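Pectinesterase (Aspergillus niger, PDB 5C1E) hydrolyses the methyl esters of pectin, releasing methanol and leaving free galacturonate units, and probably takes part in the maceration and soft-rotting of plant tissue. Local coordinates at residues C133-Y138 against Q149-C154; M155-V160 against D175-G180; G220-V225 against D250-L255. All coordinates share one frame; numbering follows the deposited sequence.

Interaction 1 (C133-Y138 against Q149-C154). With SO4 (sulfate ion), chain C.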
ATOM      1  N   CYS A 133      -0.908   8.710  -2.143  1.00 15.49           N
ATOM      2  CA  CYS A 133      -1.485   8.476  -0.819  1.00 15.48           C
ATOM      3  C   CYS A 133      -0.394   8.143   0.207  1.00 15.54           C
ATOM      4  O   CYS A 133       0.720   7.743  -0.142  1.00 15.21           O
ATOM      5  CB  CYS A 133      -2.491   7.314  -0.876  1.00 15.85           C
ATOM      6  SG  CYS A 133      -3.958   7.649  -1.858  1.00 16.55           S
ATOM      7  N   GLN A 134      -0.727   8.307   1.476  1.00 15.97           N
ATOM      8  CA  GLN A 134       0.132   7.807   2.544  1.00 16.19           C
ATOM      9  C   GLN A 134      -0.575   6.740   3.349  1.00 16.57           C
ATOM     10  O   GLN A 134      -1.776   6.852   3.638  1.00 16.32           O
ATOM     11  CB  GLN A 134       0.569   8.930   3.482  1.00 17.31           C
ATOM     12  CG  GLN A 134       1.216  10.122   2.786  1.00 19.20           C
ATOM     13  CD  GLN A 134       1.785  11.128   3.773  1.00 23.21           C
ATOM     14  OE1 GLN A 134       2.469  10.733   4.735  1.00 25.34           O
ATOM     15  NE2 GLN A 134       1.545  12.441   3.537  1.00 21.92           N
ATOM     16  N   PHE A 135       0.194   5.733   3.757  1.00 15.43           N
ATOM     17  CA  PHE A 135      -0.304   4.685   4.607  1.00 15.74           C
ATOM     18  C   PHE A 135       0.686   4.506   5.737  1.00 15.10           C
ATOM     19  O   PHE A 135       1.854   4.186   5.496  1.00 15.17           O
ATOM     20  CB  PHE A 135      -0.486   3.378   3.827  1.00 16.00           C
ATOM     21  CG  PHE A 135      -1.207   3.548   2.537  1.00 16.35           C
ATOM     22  CD1 PHE A 135      -2.587   3.457   2.499  1.00 17.11           C
ATOM     23  CD2 PHE A 135      -0.519   3.779   1.365  1.00 16.94           C
ATOM     24  CE1 PHE A 135      -3.271   3.618   1.312  1.00 16.50           C
ATOM     25  CE2 PHE A 135      -1.200   3.927   0.172  1.00 17.02           C
ATOM     26  CZ  PHE A 135      -2.576   3.852   0.154  1.00 16.98           C
ATOM     27  N   SER A 136       0.212   4.696   6.967  0.50 14.82           N
ATOM     28  CA  SER A 136       1.080   4.728   8.140  0.50 14.65           C
ATOM     29  C   SER A 136       0.619   3.805   9.263  0.50 14.94           C
ATOM     30  O   SER A 136      -0.566   3.764   9.616  0.50 14.78           O
ATOM     31  CB  SER A 136       1.184   6.161   8.662  0.50 14.57           C
ATOM     32  OG  SER A 136       1.811   6.995   7.706  0.50 13.76           O
ATOM     33  N   GLY A 137       1.578   3.051   9.797  1.00 14.99           N
ATOM     34  CA  GLY A 137       1.367   2.189  10.962  1.00 14.59           C
ATOM     35  C   GLY A 137       2.706   1.703  11.464  1.00 14.41           C
ATOM     36  O   GLY A 137       3.716   2.381  11.263  1.00 14.19           O
ATOM     37  N   TYR A 138       2.717   0.555  12.153  1.00 14.49           N
ATOM     38  CA  TYR A 138       3.957  -0.048  12.630  1.00 14.84           C
ATOM     39  C   TYR A 138       3.987  -1.508  12.174  1.00 14.78           C
ATOM     40  O   TYR A 138       4.778  -1.880  11.285  1.00 14.35           O
ATOM     41  CB  TYR A 138       4.094   0.081  14.157  1.00 15.47           C
ATOM     42  CG  TYR A 138       5.475  -0.275  14.609  1.00 15.55           C
ATOM     43  CD1 TYR A 138       6.493   0.687  14.628  1.00 15.19           C
ATOM     44  CD2 TYR A 138       5.793  -1.582  14.968  1.00 15.40           C
ATOM     45  CE1 TYR A 138       7.775   0.350  15.013  1.00 14.90           C
ATOM     46  CE2 TYR A 138       7.076  -1.927  15.362  1.00 15.32           C
ATOM     47  CZ  TYR A 138       8.067  -0.943  15.372  1.00 15.47           C
ATOM     48  OH  TYR A 138       9.358  -1.267  15.742  1.00 15.45           O
ATOM     49  N   GLN A 149      -3.582  -4.728  -7.734  1.00 16.35           N
ATOM     50  CA  GLN A 149      -3.480  -3.433  -7.093  1.00 15.88           C
ATOM     51  C   GLN A 149      -2.265  -2.695  -7.601  1.00 16.70           C
ATOM     52  O   GLN A 149      -1.220  -3.310  -7.888  1.00 16.33           O
ATOM     53  CB  GLN A 149      -3.398  -3.582  -5.576  1.00 16.14           C
ATOM     54  CG  GLN A 149      -4.533  -4.389  -4.984  1.00 16.56           C
ATOM     55  CD  GLN A 149      -4.500  -4.476  -3.468  1.00 16.90           C
ATOM     56  OE1 GLN A 149      -3.961  -3.608  -2.774  1.00 16.63           O
ATOM     57  NE2 GLN A 149      -5.128  -5.509  -2.945  1.00 17.10           N
ATOM     58  N   TYR A 150      -2.405  -1.373  -7.677  1.00 16.05           N
ATOM     59  CA  TYR A 150      -1.376  -0.500  -8.202  1.00 16.87           C
ATOM     60  C   TYR A 150      -1.222   0.714  -7.286  1.00 16.12           C
ATOM     61  O   TYR A 150      -2.206   1.387  -6.978  1.00 16.40           O
ATOM     62  CB  TYR A 150      -1.755  -0.090  -9.632  1.00 17.26           C
ATOM     63  CG  TYR A 150      -0.828   0.901 -10.287  1.00 18.81           C
ATOM     64  CD1 TYR A 150       0.347   0.494 -10.886  1.00 19.56           C
ATOM     65  CD2 TYR A 150      -1.142   2.255 -10.324  1.00 19.00           C
ATOM     66  CE1 TYR A 150       1.192   1.412 -11.498  1.00 19.93           C
ATOM     67  CE2 TYR A 150      -0.315   3.172 -10.937  1.00 19.73           C
ATOM     68  CZ  TYR A 150       0.848   2.753 -11.512  1.00 20.33           C
ATOM     69  OH  TYR A 150       1.655   3.676 -12.110  1.00 20.24           O
ATOM     70  N   TYR A 151       0.009   0.951  -6.827  1.00 15.69           N
ATOM     71  CA  TYR A 151       0.334   2.071  -5.938  1.00 15.37           C
ATOM     72  C   TYR A 151       1.399   2.910  -6.621  1.00 15.52           C
ATOM     73  O   TYR A 151       2.466   2.402  -6.933  1.00 15.64           O
ATOM     74  CB  TYR A 151       0.863   1.584  -4.566  1.00 15.30           C
ATOM     75  CG  TYR A 151      -0.165   0.827  -3.750  1.00 14.59           C
ATOM     76  CD1 TYR A 151      -0.525  -0.472  -4.082  1.00 14.44           C
ATOM     77  CD2 TYR A 151      -0.779   1.416  -2.650  1.00 14.49           C
ATOM     78  CE1 TYR A 151      -1.483  -1.154  -3.358  1.00 14.06           C
ATOM     79  CE2 TYR A 151      -1.741   0.739  -1.907  1.00 14.17           C
ATOM     80  CZ  TYR A 151      -2.102  -0.545  -2.277  1.00 14.10           C
ATOM     81  OH  TYR A 151      -3.046  -1.229  -1.554  1.00 13.59           O
ATOM     82  N   SER A 152       1.100   4.192  -6.847  1.00 15.53           N
ATOM     83  CA  SER A 152       2.043   5.101  -7.483  1.00 15.34           C
ATOM     84  C   SER A 152       2.286   6.348  -6.657  1.00 15.42           C
ATOM     85  O   SER A 152       1.345   7.019  -6.246  1.00 14.70           O
ATOM     86  CB  SER A 152       1.540   5.546  -8.867  1.00 15.95           C
ATOM     87  OG  SER A 152       2.559   6.320  -9.482  1.00 16.64           O
ATOM     88  N   ASN A 153       3.551   6.692  -6.455  1.00 15.29           N
ATOM     89  CA  ASN A 153       3.897   7.928  -5.734  1.00 16.43           C
ATOM     90  C   ASN A 153       3.261   8.009  -4.359  1.00 15.87           C
ATOM     91  O   ASN A 153       2.856   9.084  -3.888  1.00 15.80           O
ATOM     92  CB  ASN A 153       3.576   9.158  -6.581  1.00 17.06           C
ATOM     93  CG  ASN A 153       4.534   9.302  -7.737  1.00 19.07           C
ATOM     94  OD1 ASN A 153       5.554   9.964  -7.617  1.00 19.00           O
ATOM     95  ND2 ASN A 153       4.244   8.618  -8.845  1.00 20.68           N
ATOM     96  N   CYS A 154       3.215   6.851  -3.703  1.00 15.72           N
ATOM     97  CA  CYS A 154       2.689   6.744  -2.371  1.00 15.21           C
ATOM     98  C   CYS A 154       3.831   6.643  -1.360  1.00 15.67           C
ATOM     99  O   CYS A 154       4.996   6.410  -1.718  1.00 15.31           O
ATOM    100  CB  CYS A 154       1.778   5.517  -2.234  1.00 15.70           C
ATOM    101  SG  CYS A 154       0.234   5.595  -3.193  1.00 15.96           S
TER
HETATM  102  S   SO4 C 402       4.856   2.662 -13.440  1.00 29.92           S
HETATM  103  O1  SO4 C 402       5.524   3.893 -13.957  1.00 30.72           O
HETATM  104  O2  SO4 C 402       5.080   2.584 -11.972  1.00 27.52           O
HETATM  105  O3  SO4 C 402       3.397   2.653 -13.734  1.00 28.60           O
HETATM  106  O4  SO4 C 402       5.445   1.489 -14.129  1.00 27.02           O

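Interaction 2 (M155-V160 against D175-G180)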
ATOM      1  N   MET A 155       3.472   6.831  -0.096  1.00 14.48           N
ATOM      2  CA  MET A 155       4.386   6.661   1.009  1.00 15.71           C
ATOM      3  C   MET A 155       3.793   5.565   1.870  1.00 15.03           C
ATOM      4  O   MET A 155       2.659   5.708   2.351  1.00 14.41           O
ATOM      5  CB  MET A 155       4.500   7.975   1.778  1.00 16.51           C
ATOM      6  CG  MET A 155       5.673   8.089   2.740  1.00 17.05           C
ATOM      7  SD  MET A 155       5.595   7.033   4.195  1.00 18.20           S
ATOM      8  CE  MET A 155       4.070   7.577   4.987  1.00 17.95           C
ATOM      9  N   ILE A 156       4.536   4.469   2.044  1.00 15.11           N
ATOM     10  CA  ILE A 156       4.096   3.347   2.891  1.00 15.02           C
ATOM     11  C   ILE A 156       5.082   3.213   4.044  1.00 14.70           C
ATOM     12  O   ILE A 156       6.273   2.938   3.825  1.00 13.84           O
ATOM     13  CB  ILE A 156       3.983   2.010   2.118  1.00 15.69           C
ATOM     14  CG1 ILE A 156       3.041   2.160   0.937  1.00 16.26           C
ATOM     15  CG2 ILE A 156       3.386   0.917   3.010  1.00 15.68           C
ATOM     16  CD1 ILE A 156       3.751   2.335  -0.369  1.00 17.91           C
ATOM     17  N   GLU A 157       4.566   3.380   5.263  1.00 14.92           N
ATOM     18  CA  GLU A 157       5.411   3.394   6.458  1.00 15.65           C
ATOM     19  C   GLU A 157       5.018   2.345   7.473  1.00 15.56           C
ATOM     20  O   GLU A 157       3.829   2.158   7.782  1.00 14.13           O
ATOM     21  CB  GLU A 157       5.375   4.768   7.127  1.00 16.92           C
ATOM     22  CG  GLU A 157       6.368   4.901   8.271  1.00 18.45           C
ATOM     23  CD  GLU A 157       6.573   6.322   8.773  1.00 19.56           C
ATOM     24  OE1 GLU A 157       7.452   6.504   9.635  1.00 20.39           O
ATOM     25  OE2 GLU A 157       5.869   7.247   8.340  1.00 20.67           O
ATOM     26  N   GLY A 158       6.044   1.702   8.030  1.00 15.18           N
ATOM     27  CA  GLY A 158       5.890   0.735   9.091  1.00 14.99           C
ATOM     28  C   GLY A 158       7.210   0.067   9.411  1.00 15.19           C
ATOM     29  O   GLY A 158       8.283   0.520   8.985  1.00 15.37           O
ATOM     30  N   ALA A 159       7.134  -1.016  10.170  1.00 15.02           N
ATOM     31  CA  ALA A 159       8.308  -1.726  10.626  1.00 14.79           C
ATOM     32  C   ALA A 159       8.239  -3.231  10.397  1.00 15.16           C
ATOM     33  O   ALA A 159       9.218  -3.834   9.964  1.00 14.72           O
ATOM     34  CB  ALA A 159       8.514  -1.457  12.104  1.00 14.83           C
ATOM     35  N   VAL A 160       7.097  -3.827  10.739  1.00 15.25           N
ATOM     36  CA  VAL A 160       6.937  -5.255  10.774  1.00 15.23           C
ATOM     37  C   VAL A 160       5.840  -5.728   9.828  1.00 14.84           C
ATOM     38  O   VAL A 160       4.654  -5.438  10.034  1.00 15.22           O
ATOM     39  CB  VAL A 160       6.630  -5.709  12.213  1.00 15.40           C
ATOM     40  CG1 VAL A 160       6.401  -7.219  12.263  1.00 15.91           C
ATOM     41  CG2 VAL A 160       7.783  -5.307  13.111  1.00 16.16           C
ATOM     42  N   ASP A 175       7.748   5.873  -1.845  1.00 16.27           N
ATOM     43  CA  ASP A 175       8.686   5.917  -0.742  1.00 17.34           C
ATOM     44  C   ASP A 175       8.222   4.886   0.260  1.00 16.84           C
ATOM     45  O   ASP A 175       7.098   4.947   0.750  1.00 15.92           O
ATOM     46  CB  ASP A 175       8.757   7.320  -0.117  1.00 18.40           C
ATOM     47  CG  ASP A 175       9.528   8.318  -0.987  1.00 20.12           C
ATOM     48  OD1 ASP A 175      10.436   7.917  -1.744  1.00 21.33           O
ATOM     49  OD2 ASP A 175       9.214   9.515  -0.914  1.00 21.21           O
ATOM     50  N   ILE A 176       9.091   3.918   0.538  1.00 16.33           N
ATOM     51  CA  ILE A 176       8.800   2.853   1.463  1.00 15.72           C
ATOM     52  C   ILE A 176       9.706   3.097   2.663  1.00 15.83           C
ATOM     53  O   ILE A 176      10.939   3.029   2.552  1.00 15.11           O
ATOM     54  CB  ILE A 176       9.003   1.490   0.786  1.00 16.28           C
ATOM     55  CG1 ILE A 176       7.969   1.316  -0.326  1.00 15.98           C
ATOM     56  CG2 ILE A 176       8.957   0.356   1.796  1.00 16.08           C
ATOM     57  CD1 ILE A 176       8.232   0.158  -1.262  1.00 16.44           C
ATOM     58  N   VAL A 177       9.079   3.423   3.791  1.00 15.12           N
ATOM     59  CA  VAL A 177       9.746   4.053   4.928  1.00 15.33           C
ATOM     60  C   VAL A 177       9.629   3.178   6.170  1.00 15.53           C
ATOM     61  O   VAL A 177       8.540   2.995   6.689  1.00 14.94           O
ATOM     62  CB  VAL A 177       9.134   5.434   5.218  1.00 15.57           C
ATOM     63  CG1 VAL A 177       9.890   6.146   6.341  1.00 16.38           C
ATOM     64  CG2 VAL A 177       9.123   6.292   3.947  1.00 15.97           C
ATOM     65  N   SER A 178      10.749   2.640   6.648  1.00 15.66           N
ATOM     66  CA  SER A 178      10.744   1.817   7.861  1.00 15.71           C
ATOM     67  C   SER A 178      10.907   2.673   9.120  1.00 16.45           C
ATOM     68  O   SER A 178      11.858   3.473   9.215  1.00 16.86           O
ATOM     69  CB  SER A 178      11.862   0.751   7.830  1.00 16.30           C
ATOM     70  OG  SER A 178      11.534  -0.360   7.014  1.00 16.23           O
ATOM     71  N   ASN A 179      10.006   2.492  10.093  1.00 16.62           N
ATOM     72  CA  ASN A 179      10.080   3.205  11.384  1.00 16.57           C
ATOM     73  C   ASN A 179      10.455   2.290  12.557  1.00 17.15           C
ATOM     74  O   ASN A 179      10.283   2.656  13.730  1.00 17.25           O
ATOM     75  CB  ASN A 179       8.782   3.969  11.698  1.00 16.63           C
ATOM     76  CG  ASN A 179       7.559   3.085  11.699  1.00 16.93           C
ATOM     77  OD1 ASN A 179       7.668   1.870  11.552  1.00 16.62           O
ATOM     78  ND2 ASN A 179       6.390   3.686  11.862  1.00 17.05           N
ATOM     79  N   GLY A 180      10.972   1.111  12.230  1.00 16.87           N
ATOM     80  CA  GLY A 180      11.392   0.121  13.220  1.00 17.24           C
ATOM     81  C   GLY A 180      12.024  -1.064  12.510  1.00 16.77           C
ATOM     82  O   GLY A 180      11.939  -1.173  11.289  1.00 17.35           O
TER
HETATM   83  O   HOH W   1       6.198   6.519  12.753  1.00 29.94           O
HETATM   84  O   HOH W   2      11.260  -2.291   8.791  1.00 13.14           O

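Interaction 3 (G220-V225 against D250-L255). With SO4 (sulfate ion), chain D; SO4 (sulfate ion), chain F; ACT (acetate ion), chain M.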
ATOM      1  N   GLY A 220      12.029  -8.716   2.964  1.00 14.58           N
ATOM      2  CA  GLY A 220      10.845  -9.497   3.209  1.00 14.75           C
ATOM      3  C   GLY A 220      11.089 -10.786   3.956  1.00 14.81           C
ATOM      4  O   GLY A 220      12.245 -11.194   4.199  1.00 14.46           O
ATOM      5  N   ARG A 221       9.975 -11.395   4.336  1.00 14.35           N
ATOM      6  CA  ARG A 221       9.962 -12.760   4.827  1.00 14.29           C
ATOM      7  C   ARG A 221       8.667 -13.435   4.362  1.00 14.41           C
ATOM      8  O   ARG A 221       7.684 -12.748   4.046  1.00 14.23           O
ATOM      9  CB  ARG A 221      10.142 -12.792   6.341  1.00 14.62           C
ATOM     10  CG  ARG A 221       9.039 -12.081   7.112  1.00 15.28           C
ATOM     11  CD  ARG A 221       9.335 -12.104   8.600  1.00 15.53           C
ATOM     12  NE  ARG A 221       8.181 -11.669   9.372  1.00 16.02           N
ATOM     13  CZ  ARG A 221       7.919 -12.058  10.620  1.00 16.97           C
ATOM     14  NH1 ARG A 221       8.732 -12.898  11.238  1.00 17.95           N
ATOM     15  NH2 ARG A 221       6.838 -11.622  11.243  1.00 17.06           N
ATOM     16  N   PRO A 222       8.659 -14.771   4.292  1.00 14.48           N
ATOM     17  CA  PRO A 222       7.509 -15.445   3.671  1.00 14.80           C
ATOM     18  C   PRO A 222       6.389 -15.766   4.656  1.00 15.16           C
ATOM     19  O   PRO A 222       6.529 -16.668   5.496  1.00 14.36           O
ATOM     20  CB  PRO A 222       8.114 -16.721   3.096  1.00 14.40           C
ATOM     21  CG  PRO A 222       9.323 -16.988   3.916  1.00 15.18           C
ATOM     22  CD  PRO A 222       9.815 -15.675   4.463  1.00 14.67           C
ATOM     23  N   TRP A 223       5.275 -15.058   4.536  1.00 15.44           N
ATOM     24  CA  TRP A 223       4.141 -15.327   5.402  1.00 16.36           C
ATOM     25  C   TRP A 223       3.575 -16.713   5.070  1.00 16.52           C
ATOM     26  O   TRP A 223       3.131 -17.426   5.953  1.00 15.65           O
ATOM     27  CB  TRP A 223       3.112 -14.207   5.286  1.00 17.13           C
ATOM     28  CG  TRP A 223       1.976 -14.290   6.250  1.00 17.67           C
ATOM     29  CD1 TRP A 223       1.945 -14.963   7.433  1.00 18.35           C
ATOM     30  CD2 TRP A 223       0.712 -13.614   6.139  1.00 17.95           C
ATOM     31  NE1 TRP A 223       0.731 -14.793   8.039  1.00 19.63           N
ATOM     32  CE2 TRP A 223      -0.045 -13.965   7.267  1.00 18.86           C
ATOM     33  CE3 TRP A 223       0.151 -12.756   5.192  1.00 17.69           C
ATOM     34  CZ2 TRP A 223      -1.342 -13.490   7.474  1.00 19.07           C
ATOM     35  CZ3 TRP A 223      -1.149 -12.293   5.385  1.00 18.28           C
ATOM     36  CH2 TRP A 223      -1.877 -12.662   6.511  1.00 18.89           C
ATOM     37  N   ARG A 224       3.611 -17.090   3.792  1.00 15.78           N
ATOM     38  CA  ARG A 224       3.310 -18.456   3.357  1.00 16.22           C
ATOM     39  C   ARG A 224       4.437 -18.911   2.433  1.00 16.03           C
ATOM     40  O   ARG A 224       5.301 -18.102   2.065  1.00 15.87           O
ATOM     41  CB  ARG A 224       1.960 -18.526   2.648  1.00 17.36           C
ATOM     42  CG  ARG A 224       0.777 -18.117   3.525  1.00 18.26           C
ATOM     43  CD  ARG A 224       0.362 -19.248   4.441  1.00 20.53           C
ATOM     44  NE  ARG A 224      -0.814 -18.903   5.240  1.00 22.43           N
ATOM     45  CZ  ARG A 224      -0.775 -18.243   6.395  1.00 24.89           C
ATOM     46  NH1 ARG A 224      -1.905 -17.975   7.044  1.00 27.27           N
ATOM     47  NH2 ARG A 224       0.374 -17.830   6.914  1.00 25.89           N
ATOM     48  N   VAL A 225       4.414 -20.181   2.041  1.00 15.49           N
ATOM     49  CA  VAL A 225       5.624 -20.836   1.535  1.00 15.09           C
ATOM     50  C   VAL A 225       6.052 -20.420   0.119  1.00 14.67           C
ATOM     51  O   VAL A 225       7.192 -20.685  -0.283  1.00 15.18           O
ATOM     52  CB  VAL A 225       5.525 -22.374   1.609  1.00 15.58           C
ATOM     53  CG1 VAL A 225       5.431 -22.843   3.054  1.00 15.87           C
ATOM     54  CG2 VAL A 225       4.343 -22.903   0.805  1.00 16.16           C
ATOM     55  N   ASP A 250       7.608 -22.047   8.094  1.00 15.97           N
ATOM     56  CA  ASP A 250       8.497 -23.200   8.031  1.00 17.18           C
ATOM     57  C   ASP A 250       8.363 -23.914   6.684  1.00 16.63           C
ATOM     58  O   ASP A 250       7.257 -24.084   6.184  1.00 17.37           O
ATOM     59  CB  ASP A 250       8.237 -24.188   9.161  1.00 17.53           C
ATOM     60  CG  ASP A 250       9.228 -25.315   9.153  1.00 17.90           C
ATOM     61  OD1 ASP A 250      10.419 -25.041   9.420  1.00 18.63           O
ATOM     62  OD2 ASP A 250       8.832 -26.458   8.833  1.00 18.97           O
ATOM     63  N   GLY A 251       9.492 -24.295   6.095  1.00 16.26           N
ATOM     64  CA  GLY A 251       9.497 -25.015   4.818  1.00 15.85           C
ATOM     65  C   GLY A 251       9.218 -24.123   3.626  1.00 15.60           C
ATOM     66  O   GLY A 251       8.836 -24.602   2.560  1.00 15.56           O
ATOM     67  N   ALA A 252       9.418 -22.817   3.803  1.00 14.41           N
ATOM     68  CA  ALA A 252       9.139 -21.857   2.747  1.00 13.85           C
ATOM     69  C   ALA A 252      10.146 -22.009   1.618  1.00 13.81           C
ATOM     70  O   ALA A 252      11.327 -22.310   1.842  1.00 14.16           O
ATOM     71  CB  ALA A 252       9.188 -20.445   3.286  1.00 13.72           C
ATOM     72  N   THR A 253       9.660 -21.770   0.406  1.00 14.49           N
ATOM     73  CA  THR A 253      10.500 -21.717  -0.798  1.00 14.37           C
ATOM     74  C   THR A 253      10.152 -20.451  -1.549  1.00 14.11           C
ATOM     75  O   THR A 253       9.544 -20.489  -2.611  1.00 13.39           O
ATOM     76  CB  THR A 253      10.298 -22.956  -1.690  1.00 14.38           C
ATOM     77  OG1 THR A 253       8.942 -23.007  -2.149  1.00 15.05           O
ATOM     78  CG2 THR A 253      10.650 -24.256  -0.922  1.00 14.25           C
ATOM     79  N   PRO A 254      10.531 -19.289  -0.983  1.00 14.75           N
ATOM     80  CA  PRO A 254      10.099 -18.035  -1.585  1.00 14.24           C
ATOM     81  C   PRO A 254      10.767 -17.780  -2.922  1.00 14.17           C
ATOM     82  O   PRO A 254      11.855 -18.299  -3.187  1.00 14.25           O
ATOM     83  CB  PRO A 254      10.549 -16.972  -0.568  1.00 14.13           C
ATOM     84  CG  PRO A 254      11.706 -17.587   0.102  1.00 14.59           C
ATOM     85  CD  PRO A 254      11.358 -19.066   0.210  1.00 14.81           C
ATOM     86  N   LEU A 255      10.098 -16.994  -3.747  1.00 14.08           N
ATOM     87  CA  LEU A 255      10.654 -16.503  -5.008  1.00 14.37           C
ATOM     88  C   LEU A 255      10.972 -15.014  -4.827  1.00 13.86           C
ATOM     89  O   LEU A 255      10.126 -14.116  -5.024  1.00 13.16           O
ATOM     90  CB  LEU A 255       9.682 -16.732  -6.164  1.00 15.43           C
ATOM     91  CG  LEU A 255       9.329 -18.178  -6.557  1.00 16.08           C
ATOM     92  CD1 LEU A 255      10.582 -19.029  -6.718  1.00 16.44           C
ATOM     93  CD2 LEU A 255       8.414 -18.838  -5.549  1.00 17.34           C
TER
HETATM   94  S   SO4 D 403      -0.769 -16.876  10.530  0.50 31.46           S
HETATM   95  O1  SO4 D 403      -0.209 -15.535  10.796  0.50 31.56           O
HETATM   96  O2  SO4 D 403      -1.177 -17.487  11.812  0.50 31.55           O
HETATM   97  O3  SO4 D 403      -1.946 -16.730   9.660  0.50 29.12           O
HETATM   98  O4  SO4 D 403       0.273 -17.711   9.896  0.50 28.89           O
HETATM   99  S   SO4 F 405      -4.153 -20.759   5.127  1.00 60.52           S
HETATM  100  O1  SO4 F 405      -4.054 -19.293   4.941  1.00 61.86           O
HETATM  101  O2  SO4 F 405      -4.787 -21.054   6.436  1.00 61.12           O
HETATM  102  O3  SO4 F 405      -4.972 -21.332   4.032  1.00 61.96           O
HETATM  103  O4  SO4 F 405      -2.790 -21.352   5.064  1.00 58.51           O
HETATM  104  C   ACT M 412       7.105 -15.777  12.933  0.50 51.90           C
HETATM  105  O   ACT M 412       7.624 -14.723  13.373  0.50 50.38           O
HETATM  106  OXT ACT M 412       7.787 -16.751  12.531  0.50 50.41           O
HETATM  107  CH3 ACT M 412       5.607 -15.877  12.884  0.50 51.25           C

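Interaction 1 (C133-Y138 against Q149-C154)
F135 and Y151 meet inside the coil of the parallel beta-helix, where two of its sheets turn toward one another. The tyrosine presents its edge to the phenylalanine face in an offset edge-to-face pair, with planes 72° apart and ring centroids 5.7 Å apart. Contact runs through one side of each ring: CE2 of F135 lies 3.8 Å from CD2 of Y151, and CZ of F135 lies equally close to CE2 of that tyrosine. Both side chains set CG beside the backbone N and anti to the carbonyl carbon (chi1 -48° for F135, -65° for Y151), and from there the two rings converge although Y151 does not start out toward the other strand. The far end of Y151 is tied in place, its OH donating to OE1 of Q149 at 2.8 Å, nearly along the C=O axis of the amide.

C154 joins the same cluster. Its SG comes to the edge of the F135 ring, near the ring plane and 4.0 Å from CE2, a cysteine sulfur-aromatic contact. The same SG accepts the backbone N-H of C133 at 3.5 Å, so one buried sulfur serves as both apolar filler and acceptor. On the other side of strand 148-152, Y150 points out of the coil, against W170, and its OH donates at 2.6 Å to O3 of a sulfate, probably from the crystallisation liquor, which K283 and W170 also bind.

Y151 is sandwiched in a stack with F130 and F171 of the adjacent coils, while the third sheet, through L142 and V144 of strand 142-146, touches it as well. Strand 155-158, which follows C154 directly, runs beside strand 134-136 in the neighbouring sheet.

Interaction 2 (M155-V160 against D175-G180)
Four backbone hydrogen bonds join M155-G158 to D175-N179 in parallel register: I156 N to D175 O, V177 N to I156 O, G158 N to V177 O, and N179 N to G158 O. The last, at 2.8 Å, differs in that its donor stands above the carbonyl plane, where the strands give way to the turn.

Apolar contacts fall on both faces of the sheet. SD of M155 touches CG2 of V177 at 3.6 Å, brought there by a chain bent at chi2 and chi3 (-69° and -60°). On the opposite face CD1 of I156 lies 4.3 Å from CG1 of I176, and beyond the strands CB of A159 rests against CA of G180.

E157 crosses N179 at about a right angle. OE1 of E157 rests against CB of N179 at 3.5 Å, and a water links their polar ends, weakly on the glutamate side; N179 ND2 also bonds to G137 O. A second water is gripped by S178 OG, at 2.6 Å, and by the carbonyls of A159 and G180; that hydroxyl also bonds to Y162.

Parallel backbone bonds thus hold the strands in register between two apolar faces, and water with the N179 bond finishes the contact close to D161, the predicted active-site residue.

Interaction 3 (G220-V225 against D250-L255)
Two loops at one edge of the beta-helix, near the predicted active-site D161, come together where P222 and V225 of 220-225 lie against A252 of 250-255. The ring of P222 presents its CG to the methyl of A252 at 3.5 Å, and its CB lies loosely, 4.4 Å, from CB of P254. V225 comes in beside the same alanine. With CG1 beside the backbone N and anti to the carbonyl carbon (chi1 -64°), that methyl sits 3.8 Å from D250 O and also meets CA of A252, packing along the backbone of the loop. The one firm polar link is the N-H of T253, which donates to V225 O at 2.8 Å in the carbonyl plane.

Both loops connect strands of the right-handed parallel beta-helix of pectin methylesterases: 220-225 follows strand 217-220 and precedes 228-232, and 250-255 runs into strand 255-259. R221 makes a salt bridge from NE to D161, consistent with the arginine-aspartate pair of other pectin methylesterases, while its NH1 donates at 3.0 Å to an acetate lying at the edge of the guanidinium.

W223 and R224 turn away from the second loop and gather anions instead. NE1 of W223 donates to O1 of a sulfate at 3.0 Å, in the plane of the indole. R224 binds that ion through two nitrogens, NH1 to O3 at 2.9 Å and NH2 to O4, and a second sulfate through longer bonds from NE and NH1. Its guanidinium carbon lies over one face of W223, toward the rim, and NH2 also donates to W223 O at 2.9 Å, standing above that carbonyl plane. A bend at chi2 (-80°) folds the arginine back for this; the sulfates and acetate probably came from the crystallisation liquor.

In the fold
Interactions 1 and 2 are buried and share a sheet: strands 134-136 and 155-158 are neighbours in it, and 175-178 comes next. They also touch, with probable hydrogen bonds from A159 N to Y138 O and from D175 N to C154 O. Interaction 1 crosses between two sheets inside the helix and relies on rings and sulfur, whereas interaction 2 runs along one sheet and relies on backbone bonding. Interaction 3 lies at the surface, its centre about 21 Å from that of interaction 2, and joins loops through small apolar groups and a backbone bond, with anions bound alongside. Interactions 2 and 3 both come near D161, the predicted active-site residue.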